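Local coordinates for protein xyloglucan-specific endo-beta-1,4-glucanase GH12 (Aspergillus niveus, PDB 4NPR) that probably cleaves internal beta-1,4-glucosidic linkages of xyloglucan with retention of configuration, as a family 12 glycoside hydrolase, at residues T107-N111 and T189-F193; D120-F126 and E138-G144; I167-Y172 and S183-Q187. All coordinates share one frame; numbering follows the deposited sequence.

Interaction 1. Residues T107-N111 and T189-F193. With SO4 (sulfate ion), chain C.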
ATOM      1  N   THR A 107      12.031   2.246  -4.107  1.00 14.18           N
ATOM      2  CA  THR A 107      12.823   2.161  -2.890  1.00 14.55           C
ATOM      3  C   THR A 107      12.051   2.813  -1.755  1.00 14.10           C
ATOM      4  O   THR A 107      11.514   3.895  -1.925  1.00 13.72           O
ATOM      5  CB  THR A 107      14.216   2.854  -3.060  1.00 15.58           C
ATOM      6  OG1 THR A 107      15.004   2.170  -4.065  1.00 15.99           O
ATOM      7  CG2 THR A 107      15.007   2.888  -1.694  1.00 15.65           C
ATOM      8  N   TRP A 108      12.039   2.169  -0.588  1.00 13.49           N
ATOM      9  CA  TRP A 108      11.189   2.585   0.503  1.00 12.97           C
ATOM     10  C   TRP A 108      11.921   2.285   1.781  1.00 13.18           C
ATOM     11  O   TRP A 108      12.396   1.190   1.969  1.00 12.61           O
ATOM     12  CB  TRP A 108       9.862   1.798   0.488  1.00 12.69           C
ATOM     13  CG  TRP A 108       8.709   2.367   1.283  1.00 12.40           C
ATOM     14  CD1 TRP A 108       8.670   3.563   1.960  1.00 12.80           C
ATOM     15  CD2 TRP A 108       7.389   1.813   1.392  1.00 11.96           C
ATOM     16  NE1 TRP A 108       7.426   3.749   2.525  1.00 12.63           N
ATOM     17  CE2 TRP A 108       6.620   2.699   2.167  1.00 12.02           C
ATOM     18  CE3 TRP A 108       6.789   0.662   0.897  1.00 12.10           C
ATOM     19  CZ2 TRP A 108       5.301   2.457   2.474  1.00 11.89           C
ATOM     20  CZ3 TRP A 108       5.471   0.417   1.195  1.00 12.00           C
ATOM     21  CH2 TRP A 108       4.737   1.315   1.979  1.00 12.15           C
ATOM     22  N   LYS A 109      11.989   3.289   2.644  1.00 13.66           N
ATOM     23  CA  LYS A 109      12.438   3.148   3.983  1.00 14.50           C
ATOM     24  C   LYS A 109      11.370   3.740   4.915  1.00 14.84           C
ATOM     25  O   LYS A 109      10.949   4.908   4.739  1.00 16.27           O
ATOM     26  CB  LYS A 109      13.750   3.927   4.137  1.00 16.00           C
ATOM     27  CG  LYS A 109      14.212   4.114   5.585  1.00 17.31           C
ATOM     28  CD  LYS A 109      14.388   2.738   6.220  1.00 18.62           C
ATOM     29  CE  LYS A 109      15.199   2.809   7.494  1.00 19.84           C
ATOM     30  NZ  LYS A 109      14.316   3.237   8.597  1.00 19.28           N
ATOM     31  N   TRP A 110      10.941   2.979   5.914  1.00 14.41           N
ATOM     32  CA  TRP A 110       9.934   3.454   6.882  1.00 13.91           C
ATOM     33  C   TRP A 110      10.223   3.007   8.287  1.00 13.88           C
ATOM     34  O   TRP A 110      11.026   2.100   8.528  1.00 13.21           O
ATOM     35  CB  TRP A 110       8.523   2.985   6.524  1.00 13.98           C
ATOM     36  CG  TRP A 110       8.367   1.485   6.431  1.00 13.37           C
ATOM     37  CD1 TRP A 110       8.563   0.751   5.348  1.00 13.10           C
ATOM     38  CD2 TRP A 110       8.011   0.559   7.493  1.00 13.20           C
ATOM     39  NE1 TRP A 110       8.369  -0.600   5.634  1.00 13.87           N
ATOM     40  CE2 TRP A 110       8.029  -0.735   6.945  1.00 12.88           C
ATOM     41  CE3 TRP A 110       7.703   0.701   8.845  1.00 13.18           C
ATOM     42  CZ2 TRP A 110       7.691  -1.869   7.671  1.00 12.97           C
ATOM     43  CZ3 TRP A 110       7.397  -0.470   9.592  1.00 12.79           C
ATOM     44  CH2 TRP A 110       7.403  -1.720   8.998  1.00 12.53           C
ATOM     45  N   ASN A 111       9.516   3.658   9.198  1.00 15.50           N
ATOM     46  CA  ASN A 111       9.558   3.361  10.628  1.00 16.92           C
ATOM     47  C   ASN A 111       8.206   3.593  11.339  1.00 16.07           C
ATOM     48  O   ASN A 111       7.486   4.503  11.017  1.00 14.23           O
ATOM     49  CB  ASN A 111      10.640   4.216  11.299  1.00 18.44           C
ATOM     50  CG  ASN A 111      10.881   3.786  12.712  1.00 21.48           C
ATOM     51  OD1 ASN A 111      11.322   2.637  12.936  1.00 26.29           O
ATOM     52  ND2 ASN A 111      10.501   4.637  13.697  1.00 21.46           N
ATOM     53  N   THR A 189       9.080  -8.682   9.125  1.00 15.81           N
ATOM     54  CA  THR A 189       8.936  -7.254   8.996  1.00 15.79           C
ATOM     55  C   THR A 189      10.174  -6.665   8.356  1.00 16.66           C
ATOM     56  O   THR A 189      11.268  -6.913   8.822  1.00 17.18           O
ATOM     57  CB  THR A 189       8.812  -6.644  10.362  1.00 15.74           C
ATOM     58  OG1 THR A 189       7.628  -7.196  10.955  1.00 15.84           O
ATOM     59  CG2 THR A 189       8.799  -5.098  10.271  1.00 15.67           C
ATOM     60  N   THR A 190       9.960  -5.801   7.362  1.00 17.00           N
ATOM     61  CA  THR A 190      10.979  -5.333   6.459  1.00 15.89           C
ATOM     62  C   THR A 190      10.851  -3.829   6.237  1.00 15.44           C
ATOM     63  O   THR A 190      10.109  -3.369   5.363  1.00 15.16           O
ATOM     64  CB  THR A 190      10.805  -6.051   5.133  1.00 16.68           C
ATOM     65  OG1 THR A 190      10.882  -7.480   5.367  1.00 18.39           O
ATOM     66  CG2 THR A 190      11.865  -5.620   4.152  1.00 16.46           C
ATOM     67  N   ASN A 191      11.580  -3.045   7.041  1.00 14.12           N
ATOM     68  CA  ASN A 191      11.486  -1.615   6.953  1.00 13.24           C
ATOM     69  C   ASN A 191      12.357  -0.969   5.904  1.00 12.18           C
ATOM     70  O   ASN A 191      12.209   0.190   5.664  1.00 11.69           O
ATOM     71  CB  ASN A 191      11.707  -0.975   8.312  1.00 13.89           C
ATOM     72  CG  ASN A 191      13.165  -0.728   8.608  1.00 13.64           C
ATOM     73  OD1 ASN A 191      14.018  -0.712   7.723  1.00 14.03           O
ATOM     74  ND2 ASN A 191      13.444  -0.486   9.840  1.00 13.33           N
ATOM     75  N   SER A 192      13.246  -1.712   5.270  1.00 11.98           N
ATOM     76  CA  SER A 192      14.076  -1.171   4.161  1.00 11.89           C
ATOM     77  C   SER A 192      13.920  -2.074   2.968  1.00 11.93           C
ATOM     78  O   SER A 192      14.020  -3.292   3.135  1.00 11.95           O
ATOM     79  CB  SER A 192      15.569  -1.161   4.536  1.00 11.56           C
ATOM     80  OG  SER A 192      15.791  -0.238   5.581  1.00 11.94           O
ATOM     81  N   PHE A 193      13.700  -1.494   1.786  1.00 11.75           N
ATOM     82  CA  PHE A 193      13.450  -2.258   0.561  1.00 11.87           C
ATOM     83  C   PHE A 193      13.836  -1.495  -0.691  1.00 11.19           C
ATOM     84  O   PHE A 193      13.532  -0.336  -0.818  1.00 10.96           O
ATOM     85  CB  PHE A 193      11.947  -2.607   0.439  1.00 12.51           C
ATOM     86  CG  PHE A 193      11.560  -3.274  -0.887  1.00 12.48           C
ATOM     87  CD1 PHE A 193      11.877  -4.603  -1.135  1.00 12.78           C
ATOM     88  CD2 PHE A 193      10.875  -2.571  -1.864  1.00 12.58           C
ATOM     89  CE1 PHE A 193      11.544  -5.209  -2.345  1.00 13.26           C
ATOM     90  CE2 PHE A 193      10.542  -3.157  -3.067  1.00 12.69           C
ATOM     91  CZ  PHE A 193      10.874  -4.476  -3.317  1.00 13.05           C
TER
HETATM   92  S   SO4 C 301      15.888   6.704  -4.750  1.00 53.97           S
HETATM   93  O1  SO4 C 301      16.104   5.303  -4.303  1.00 57.33           O
HETATM   94  O2  SO4 C 301      14.753   7.241  -3.952  1.00 49.40           O
HETATM   95  O3  SO4 C 301      17.136   7.474  -4.479  1.00 56.22           O
HETATM   96  O4  SO4 C 301      15.569   6.762  -6.214  1.00 48.79           O
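Asn191 lies against the indole of Trp110. Its CA sits over one face of that ring, 3.8 Å from the centroid of the five-membered ring and 25° off the normal, which meets the geometry of a CH-pi contact. Trp110 has its CG between the backbone N and the carbonyl carbon (chi1 58°), which swings the ring back over the 189-193 segment. There NE1 gives a weak, bent bond to Thr190 O at 3.3 Å, while CH2 reaches Thr189 CG2 at 3.9 Å. The backbone fixes the same pair, for Trp110 N donates to Asn191 O at 3.1 Å. On the Lys109 and Ser192 side, Ser192 OG donates to Asn191 OD1 at 2.8 Å, holding the amide beside the lysine methylenes. Phe193 closes the pairing through reciprocal bonds, Trp108 N to Phe193 O at 2.9 Å and Phe193 N to Trp108 O at 3.0 Å. The Trp108 and Phe193 side chains turn to the other face, toward Leu143 and Tyr123. Thr107 OG1, also bonded to Ser194, makes at most a weak bond to a sulfate shared with Thr67 and Ser239. This is antiparallel edge-strand pairing, with 192-196 outermost in one sheet of the beta-jelly roll.

Interaction 2. Residues D120-F126 and E138-G144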
ATOM      1  N   ASP A 120      -0.926  -2.300   8.921  1.00 15.36           N
ATOM      2  CA  ASP A 120      -0.006  -2.790   7.897  1.00 15.57           C
ATOM      3  C   ASP A 120       0.707  -1.644   7.193  1.00 14.23           C
ATOM      4  O   ASP A 120       0.284  -0.485   7.296  1.00 13.53           O
ATOM      5  CB  ASP A 120      -0.690  -3.737   6.875  1.00 16.63           C
ATOM      6  CG  ASP A 120      -1.666  -3.034   5.945  1.00 17.52           C
ATOM      7  OD1 ASP A 120      -1.298  -2.102   5.195  1.00 20.93           O
ATOM      8  OD2 ASP A 120      -2.826  -3.455   5.928  1.00 17.90           O
ATOM      9  N   VAL A 121       1.832  -1.996   6.552  1.00 13.41           N
ATOM     10  CA  VAL A 121       2.595  -1.123   5.680  1.00 12.80           C
ATOM     11  C   VAL A 121       2.685  -1.843   4.346  1.00 12.73           C
ATOM     12  O   VAL A 121       3.179  -2.944   4.274  1.00 12.66           O
ATOM     13  CB  VAL A 121       4.017  -0.837   6.215  1.00 12.82           C
ATOM     14  CG1 VAL A 121       4.702   0.235   5.364  1.00 12.95           C
ATOM     15  CG2 VAL A 121       3.972  -0.403   7.676  1.00 12.96           C
ATOM     16  N   ALA A 122       2.237  -1.193   3.278  1.00 13.07           N
ATOM     17  CA  ALA A 122       1.862  -1.890   2.083  1.00 12.60           C
ATOM     18  C   ALA A 122       1.920  -0.973   0.876  1.00 12.92           C
ATOM     19  O   ALA A 122       1.595   0.230   0.978  1.00 12.60           O
ATOM     20  CB  ALA A 122       0.452  -2.430   2.248  1.00 12.61           C
ATOM     21  N   TYR A 123       2.408  -1.555  -0.229  1.00 13.16           N
ATOM     22  CA  TYR A 123       2.062  -1.144  -1.564  1.00 14.03           C
ATOM     23  C   TYR A 123       0.671  -1.676  -1.852  1.00 16.28           C
ATOM     24  O   TYR A 123       0.317  -2.779  -1.417  1.00 16.07           O
ATOM     25  CB  TYR A 123       2.976  -1.710  -2.652  1.00 13.25           C
ATOM     26  CG  TYR A 123       4.405  -1.312  -2.577  1.00 12.63           C
ATOM     27  CD1 TYR A 123       5.300  -1.999  -1.745  1.00 13.09           C
ATOM     28  CD2 TYR A 123       4.885  -0.277  -3.330  1.00 12.32           C
ATOM     29  CE1 TYR A 123       6.636  -1.635  -1.668  1.00 12.86           C
ATOM     30  CE2 TYR A 123       6.220   0.087  -3.289  1.00 12.46           C
ATOM     31  CZ  TYR A 123       7.097  -0.576  -2.442  1.00 12.90           C
ATOM     32  OH  TYR A 123       8.449  -0.213  -2.410  1.00 13.30           O
ATOM     33  N   ASP A 124      -0.082  -0.860  -2.604  1.00 19.08           N
ATOM     34  CA  ASP A 124      -1.364  -1.182  -3.173  1.00 20.70           C
ATOM     35  C   ASP A 124      -1.382  -0.816  -4.669  1.00 19.94           C
ATOM     36  O   ASP A 124      -1.366   0.350  -5.024  1.00 21.60           O
ATOM     37  CB  ASP A 124      -2.415  -0.390  -2.432  1.00 23.67           C
ATOM     38  CG  ASP A 124      -3.700  -1.143  -2.280  1.00 27.31           C
ATOM     39  OD1 ASP A 124      -3.759  -2.319  -2.703  1.00 31.83           O
ATOM     40  OD2 ASP A 124      -4.651  -0.567  -1.718  1.00 32.35           O
ATOM     41  N   MET A 125      -1.387  -1.821  -5.536  1.00 19.68           N
ATOM     42  CA  MET A 125      -1.370  -1.635  -6.971  1.00 19.19           C
ATOM     43  C   MET A 125      -2.608  -2.253  -7.614  1.00 19.18           C
ATOM     44  O   MET A 125      -2.989  -3.379  -7.311  1.00 20.29           O
ATOM     45  CB  MET A 125      -0.146  -2.287  -7.552  1.00 19.35           C
ATOM     46  CG  MET A 125       1.147  -1.754  -6.985  1.00 19.73           C
ATOM     47  SD  MET A 125       2.504  -2.692  -7.703  1.00 20.23           S
ATOM     48  CE  MET A 125       2.545  -4.070  -6.565  1.00 22.52           C
ATOM     49  N   PHE A 126      -3.201  -1.522  -8.540  1.00 18.19           N
ATOM     50  CA  PHE A 126      -4.505  -1.825  -9.050  1.00 17.44           C
ATOM     51  C   PHE A 126      -4.458  -2.062 -10.551  1.00 17.73           C
ATOM     52  O   PHE A 126      -3.754  -1.337 -11.269  1.00 15.82           O
ATOM     53  CB  PHE A 126      -5.393  -0.646  -8.742  1.00 18.26           C
ATOM     54  CG  PHE A 126      -5.754  -0.533  -7.300  1.00 18.87           C
ATOM     55  CD1 PHE A 126      -6.759  -1.328  -6.771  1.00 18.70           C
ATOM     56  CD2 PHE A 126      -5.058   0.330  -6.461  1.00 19.59           C
ATOM     57  CE1 PHE A 126      -7.093  -1.243  -5.436  1.00 19.89           C
ATOM     58  CE2 PHE A 126      -5.393   0.444  -5.133  1.00 19.83           C
ATOM     59  CZ  PHE A 126      -6.416  -0.354  -4.606  1.00 20.48           C
ATOM     60  N   GLU A 138      -6.508  -6.238  -7.385  1.00 17.72           N
ATOM     61  CA  GLU A 138      -5.698  -5.497  -6.483  1.00 18.48           C
ATOM     62  C   GLU A 138      -4.570  -6.381  -6.024  1.00 16.41           C
ATOM     63  O   GLU A 138      -4.800  -7.536  -5.657  1.00 14.91           O
ATOM     64  CB  GLU A 138      -6.523  -5.000  -5.283  1.00 19.91           C
ATOM     65  CG  GLU A 138      -5.697  -4.174  -4.288  1.00 21.80           C
ATOM     66  CD  GLU A 138      -6.485  -3.763  -3.050  1.00 24.02           C
ATOM     67  OE1 GLU A 138      -7.673  -4.143  -2.880  1.00 26.43           O
ATOM     68  OE2 GLU A 138      -5.904  -3.056  -2.213  1.00 27.33           O
ATOM     69  N   ILE A 139      -3.367  -5.815  -6.037  1.00 15.42           N
ATOM     70  CA  ILE A 139      -2.183  -6.484  -5.536  1.00 14.95           C
ATOM     71  C   ILE A 139      -1.533  -5.678  -4.409  1.00 15.46           C
ATOM     72  O   ILE A 139      -1.182  -4.504  -4.559  1.00 15.69           O
ATOM     73  CB  ILE A 139      -1.187  -6.689  -6.655  1.00 14.87           C
ATOM     74  CG1 ILE A 139      -1.738  -7.697  -7.650  1.00 14.85           C
ATOM     75  CG2 ILE A 139       0.128  -7.221  -6.112  1.00 15.33           C
ATOM     76  CD1 ILE A 139      -2.598  -7.088  -8.715  1.00 14.62           C
ATOM     77  N   MET A 140      -1.384  -6.308  -3.265  1.00 15.22           N
ATOM     78  CA  MET A 140      -0.779  -5.644  -2.143  1.00 15.42           C
ATOM     79  C   MET A 140       0.533  -6.333  -1.825  1.00 14.27           C
ATOM     80  O   MET A 140       0.674  -7.546  -1.959  1.00 14.08           O
ATOM     81  CB  MET A 140      -1.671  -5.683  -0.908  1.00 16.55           C
ATOM     82  CG  MET A 140      -3.125  -5.330  -1.127  1.00 17.77           C
ATOM     83  SD  MET A 140      -3.908  -4.750   0.420  1.00 22.07           S
ATOM     84  CE  MET A 140      -3.184  -3.142   0.766  1.00 21.43           C
ATOM     85  N   VAL A 141       1.479  -5.539  -1.356  1.00 13.11           N
ATOM     86  CA  VAL A 141       2.736  -6.065  -0.909  1.00 12.14           C
ATOM     87  C   VAL A 141       2.993  -5.469   0.438  1.00 11.62           C
ATOM     88  O   VAL A 141       3.250  -4.273   0.561  1.00 11.32           O
ATOM     89  CB  VAL A 141       3.873  -5.751  -1.891  1.00 11.49           C
ATOM     90  CG1 VAL A 141       5.157  -6.330  -1.352  1.00 11.17           C
ATOM     91  CG2 VAL A 141       3.543  -6.334  -3.272  1.00 11.16           C
ATOM     92  N   TRP A 142       2.872  -6.322   1.445  1.00 11.30           N
ATOM     93  CA  TRP A 142       3.007  -5.921   2.832  1.00 11.20           C
ATOM     94  C   TRP A 142       4.467  -6.084   3.264  1.00 11.81           C
ATOM     95  O   TRP A 142       5.000  -7.190   3.359  1.00 11.47           O
ATOM     96  CB  TRP A 142       2.115  -6.775   3.720  1.00 10.90           C
ATOM     97  CG  TRP A 142       0.635  -6.567   3.578  1.00 10.77           C
ATOM     98  CD1 TRP A 142      -0.068  -6.220   2.439  1.00 11.23           C
ATOM     99  CD2 TRP A 142      -0.332  -6.732   4.594  1.00 10.63           C
ATOM    100  NE1 TRP A 142      -1.408  -6.126   2.711  1.00 11.13           N
ATOM    101  CE2 TRP A 142      -1.598  -6.445   4.030  1.00 11.14           C
ATOM    102  CE3 TRP A 142      -0.262  -7.078   5.935  1.00 10.92           C
ATOM    103  CZ2 TRP A 142      -2.778  -6.487   4.783  1.00 11.36           C
ATOM    104  CZ3 TRP A 142      -1.446  -7.115   6.695  1.00 11.11           C
ATOM    105  CH2 TRP A 142      -2.671  -6.830   6.123  1.00 11.38           C
ATOM    106  N   LEU A 143       5.118  -4.968   3.560  1.00 12.74           N
ATOM    107  CA  LEU A 143       6.429  -5.050   4.207  1.00 13.40           C
ATOM    108  C   LEU A 143       6.303  -5.193   5.708  1.00 13.47           C
ATOM    109  O   LEU A 143       7.271  -5.581   6.405  1.00 13.20           O
ATOM    110  CB  LEU A 143       7.259  -3.830   3.832  1.00 13.25           C
ATOM    111  CG  LEU A 143       7.424  -3.696   2.333  1.00 13.35           C
ATOM    112  CD1 LEU A 143       8.321  -2.524   2.112  1.00 14.01           C
ATOM    113  CD2 LEU A 143       7.975  -4.941   1.630  1.00 13.36           C
ATOM    114  N   GLY A 144       5.102  -4.888   6.198  1.00 13.84           N
ATOM    115  CA  GLY A 144       4.861  -4.772   7.640  1.00 13.89           C
ATOM    116  C   GLY A 144       3.491  -5.287   7.985  1.00 14.39           C
ATOM    117  O   GLY A 144       2.514  -4.861   7.388  1.00 13.14           O
TER
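Asp120 lies across the indole of Trp142. Its CB stands over the six-membered ring, 3.5 Å from the centroid and 14° off the normal, and OD2 continues over the same ring to 3.2 Å from Trp142 CZ2. A chi1 of 70°, which tucks CG in over the main chain, carries the carboxylate over the indole, its plane 39° from the ring plane. Trp142 NE1 also points at Met140 SD of its own strand, a weak bond at 3.7 Å. Further along this face, Glu138 runs beside Phe126, with CG 3.4 Å from CE1 of that ring; its carboxylate also lies near that of Asp124, but so close in the model that the spacing is doubtful. The other face is largely apolar: Tyr123 CD1 meets Val141 CB at 4.0 Å, and Met125 CE bridges Ile139 and Val141. Between the two faces runs the antiparallel backbone pairing, with Met125 N to Ile139 O at 2.9 Å and the reverse bond at 2.8 Å between Ile139 N and Met125 O. Back at the Asp120 end, Leu143 and Gly144 both face Val121, a classic beta bulge. Outside the hairpin, Tyr123 OH bonds Ser106, and Glu224 approaches Asp120. The chemistry thus divides by face: apolar groups turn toward the sandwich interior, while carboxylates, Met140 and Trp142 gather on the opposite side, consistent with the sugar-binding cleft of family 12 enzymes.

Interaction 3. Residues I167-Y172 and S183-Q187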
ATOM      1  N   ILE A 167      12.482 -11.597  -1.188  1.00 17.63           N
ATOM      2  CA  ILE A 167      11.800 -11.678   0.114  1.00 16.87           C
ATOM      3  C   ILE A 167      10.809 -12.822   0.058  1.00 15.70           C
ATOM      4  O   ILE A 167      10.100 -12.963  -0.926  1.00 14.04           O
ATOM      5  CB  ILE A 167      10.951 -10.390   0.369  1.00 17.89           C
ATOM      6  CG1 ILE A 167      11.833  -9.154   0.516  1.00 17.41           C
ATOM      7  CG2 ILE A 167      10.040 -10.538   1.589  1.00 18.47           C
ATOM      8  CD1 ILE A 167      11.040  -7.869   0.530  1.00 16.91           C
ATOM      9  N   LYS A 168      10.745 -13.609   1.128  1.00 16.24           N
ATOM     10  CA  LYS A 168       9.766 -14.696   1.254  1.00 16.70           C
ATOM     11  C   LYS A 168       8.422 -14.147   1.735  1.00 15.15           C
ATOM     12  O   LYS A 168       8.343 -13.405   2.701  1.00 14.93           O
ATOM     13  CB  LYS A 168      10.260 -15.755   2.201  1.00 19.03           C
ATOM     14  CG  LYS A 168       9.739 -17.184   1.917  1.00 23.08           C
ATOM     15  CD  LYS A 168      10.871 -18.223   2.131  1.00 25.22           C
ATOM     16  CE  LYS A 168      10.372 -19.588   2.649  1.00 28.04           C
ATOM     17  NZ  LYS A 168       9.257 -20.161   1.838  1.00 27.85           N
ATOM     18  N   PHE A 169       7.381 -14.501   1.004  1.00 13.70           N
ATOM     19  CA  PHE A 169       6.034 -14.012   1.220  1.00 12.67           C
ATOM     20  C   PHE A 169       5.082 -15.149   1.551  1.00 12.21           C
ATOM     21  O   PHE A 169       5.212 -16.240   1.008  1.00 12.20           O
ATOM     22  CB  PHE A 169       5.568 -13.324  -0.060  1.00 12.30           C
ATOM     23  CG  PHE A 169       6.154 -11.955  -0.250  1.00 11.81           C
ATOM     24  CD1 PHE A 169       5.695 -10.885   0.498  1.00 11.95           C
ATOM     25  CD2 PHE A 169       7.151 -11.743  -1.136  1.00 11.72           C
ATOM     26  CE1 PHE A 169       6.244  -9.629   0.354  1.00 11.85           C
ATOM     27  CE2 PHE A 169       7.694 -10.499  -1.285  1.00 11.85           C
ATOM     28  CZ  PHE A 169       7.235  -9.436  -0.553  1.00 11.54           C
ATOM     29  N   ASN A 170       4.135 -14.894   2.445  1.00 12.22           N
ATOM     30  CA  ASN A 170       2.896 -15.640   2.456  1.00 12.04           C
ATOM     31  C   ASN A 170       1.940 -14.947   1.469  1.00 12.25           C
ATOM     32  O   ASN A 170       1.716 -13.752   1.573  1.00 13.19           O
ATOM     33  CB  ASN A 170       2.248 -15.611   3.805  1.00 11.73           C
ATOM     34  CG  ASN A 170       2.985 -16.425   4.835  1.00 11.90           C
ATOM     35  OD1 ASN A 170       3.627 -17.418   4.556  1.00 11.71           O
ATOM     36  ND2 ASN A 170       2.877 -15.984   6.065  1.00 12.43           N
ATOM     37  N   LEU A 171       1.334 -15.701   0.562  1.00 12.06           N
ATOM     38  CA  LEU A 171       0.416 -15.135  -0.422  1.00 11.96           C
ATOM     39  C   LEU A 171      -1.038 -15.481  -0.113  1.00 11.11           C
ATOM     40  O   LEU A 171      -1.370 -16.630   0.032  1.00 10.28           O
ATOM     41  CB  LEU A 171       0.760 -15.627  -1.834  1.00 12.66           C
ATOM     42  CG  LEU A 171      -0.218 -15.109  -2.924  1.00 13.28           C
ATOM     43  CD1 LEU A 171      -0.262 -13.588  -2.898  1.00 13.60           C
ATOM     44  CD2 LEU A 171       0.129 -15.590  -4.335  1.00 13.33           C
ATOM     45  N   TYR A 172      -1.893 -14.461  -0.130  1.00 10.87           N
ATOM     46  CA  TYR A 172      -3.298 -14.573   0.137  1.00 10.79           C
ATOM     47  C   TYR A 172      -4.132 -14.119  -1.039  1.00 10.90           C
ATOM     48  O   TYR A 172      -3.747 -13.220  -1.779  1.00 10.74           O
ATOM     49  CB  TYR A 172      -3.626 -13.698   1.339  1.00 11.16           C
ATOM     50  CG  TYR A 172      -2.866 -14.137   2.536  1.00 11.33           C
ATOM     51  CD1 TYR A 172      -3.361 -15.139   3.346  1.00 11.35           C
ATOM     52  CD2 TYR A 172      -1.636 -13.611   2.811  1.00 11.52           C
ATOM     53  CE1 TYR A 172      -2.659 -15.604   4.432  1.00 12.10           C
ATOM     54  CE2 TYR A 172      -0.901 -14.060   3.880  1.00 12.26           C
ATOM     55  CZ  TYR A 172      -1.407 -15.055   4.714  1.00 12.76           C
ATOM     56  OH  TYR A 172      -0.637 -15.528   5.812  1.00 13.24           O
ATOM     57  N   SER A 183      -2.633 -10.611  -1.893  1.00 12.91           N
ATOM     58  CA  SER A 183      -1.808  -9.952  -0.885  1.00 11.74           C
ATOM     59  C   SER A 183      -0.553 -10.746  -0.558  1.00 11.20           C
ATOM     60  O   SER A 183      -0.638 -11.878  -0.106  1.00 10.24           O
ATOM     61  CB  SER A 183      -2.596  -9.723   0.398  1.00 11.45           C
ATOM     62  OG  SER A 183      -3.569  -8.729   0.210  1.00 11.02           O
ATOM     63  N   PHE A 184       0.605 -10.116  -0.799  1.00 10.73           N
ATOM     64  CA  PHE A 184       1.890 -10.707  -0.509  1.00 10.74           C
ATOM     65  C   PHE A 184       2.264 -10.150   0.843  1.00 11.16           C
ATOM     66  O   PHE A 184       2.406  -8.951   1.005  1.00 11.58           O
ATOM     67  CB  PHE A 184       2.935 -10.295  -1.546  1.00 10.35           C
ATOM     68  CG  PHE A 184       2.680 -10.845  -2.918  1.00  9.87           C
ATOM     69  CD1 PHE A 184       1.737 -10.277  -3.739  1.00  9.70           C
ATOM     70  CD2 PHE A 184       3.410 -11.920  -3.394  1.00  9.70           C
ATOM     71  CE1 PHE A 184       1.506 -10.788  -4.995  1.00  9.64           C
ATOM     72  CE2 PHE A 184       3.191 -12.434  -4.650  1.00  9.23           C
ATOM     73  CZ  PHE A 184       2.236 -11.865  -5.445  1.00  9.60           C
ATOM     74  N   VAL A 185       2.393 -11.013   1.825  1.00 11.37           N
ATOM     75  CA  VAL A 185       2.676 -10.574   3.166  1.00 11.80           C
ATOM     76  C   VAL A 185       4.031 -11.119   3.573  1.00 12.68           C
ATOM     77  O   VAL A 185       4.215 -12.362   3.683  1.00 12.31           O
ATOM     78  CB  VAL A 185       1.619 -11.092   4.144  1.00 11.87           C
ATOM     79  CG1 VAL A 185       1.989 -10.653   5.565  1.00 12.07           C
ATOM     80  CG2 VAL A 185       0.215 -10.604   3.746  1.00 11.44           C
ATOM     81  N   ALA A 186       4.988 -10.211   3.765  1.00 13.11           N
ATOM     82  CA  ALA A 186       6.349 -10.640   4.038  1.00 14.15           C
ATOM     83  C   ALA A 186       6.415 -11.382   5.370  1.00 14.64           C
ATOM     84  O   ALA A 186       5.778 -10.976   6.344  1.00 16.25           O
ATOM     85  CB  ALA A 186       7.291  -9.466   4.034  1.00 14.23           C
ATOM     86  N   GLN A 187       7.134 -12.494   5.391  1.00 14.28           N
ATOM     87  CA  GLN A 187       7.299 -13.305   6.606  1.00 14.83           C
ATOM     88  C   GLN A 187       8.093 -12.610   7.740  1.00 15.11           C
ATOM     89  O   GLN A 187       7.859 -12.903   8.903  1.00 14.73           O
ATOM     90  CB  GLN A 187       7.953 -14.651   6.243  1.00 14.72           C
ATOM     91  CG  GLN A 187       7.061 -15.455   5.331  1.00 15.61           C
ATOM     92  CD  GLN A 187       7.490 -16.899   5.095  1.00 16.33           C
ATOM     93  OE1 GLN A 187       8.669 -17.284   5.172  1.00 16.84           O
ATOM     94  NE2 GLN A 187       6.507 -17.704   4.752  1.00 17.28           N
TER
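Leu171 places CD1 squarely over the centre of the Phe184 ring, 3.8 Å from the centroid and only 3° off the normal. The two belong to a beta hairpin whose strands, 167-176 and 179-186, lie near one border of the larger sheet of the jelly roll. With CG turned opposite the backbone N (chi1 178°), Leu171 leans toward the partner strand, and the same methyl also touches Ser183 O. Phe184 in turn presents its edge to the face of Phe169; centroids 5.7 Å apart and planes at 86° define a T-shaped pair. Phe184 CB lies over that same ring as well, 3.5 Å from Phe169 CD1. Ala186 and Ile167 extend this apolar face, while Phe200 and Tyr203 of helix 198-207 pack against it. On the reverse face Tyr172 CE2 meets Val185 CG2 at 3.6 Å. Paired backbone bonds hold the strands in step: Asn170 N to Val185 O and Val185 N to Asn170 O, with a second reciprocal pair between Tyr172 and Ser183. Past the last strand residue, Gln187 N still donates to Lys168 O at 3.1 Å. Its side chain stays extended beyond CG, with OE1 beside the Lys168 methylenes. The Gln187 and Asn170 side chains cross at about a right angle: Gln187 NE2 donates within its own amide plane to Asn170 OD1, 2.9 Å away, but arrives above the carbonyl plane of the asparagine.

From the N terminus, 107-111 comes first, and interaction 1 closes only when the chain returns at 189-193, 78 residues beyond Asn111. The other two contacts fall wholly within that excursion, one after the other: interaction 2 closes the hairpin of 117-128 and 137-146, then interaction 3 that of 167-176 and 179-186. None cross. Interaction 1 belongs to the smaller sheet, interactions 2 and 3 to the larger, where 137-146 and 179-186 run parallel as neighbours, with Trp142 N 2.7 Å from Phe184 O. The two sheets meet where Trp108 packs on Tyr123, and Thr190 N, 2.9 Å from Leu143 O, makes a probable hydrogen bond between interactions 1 and 2.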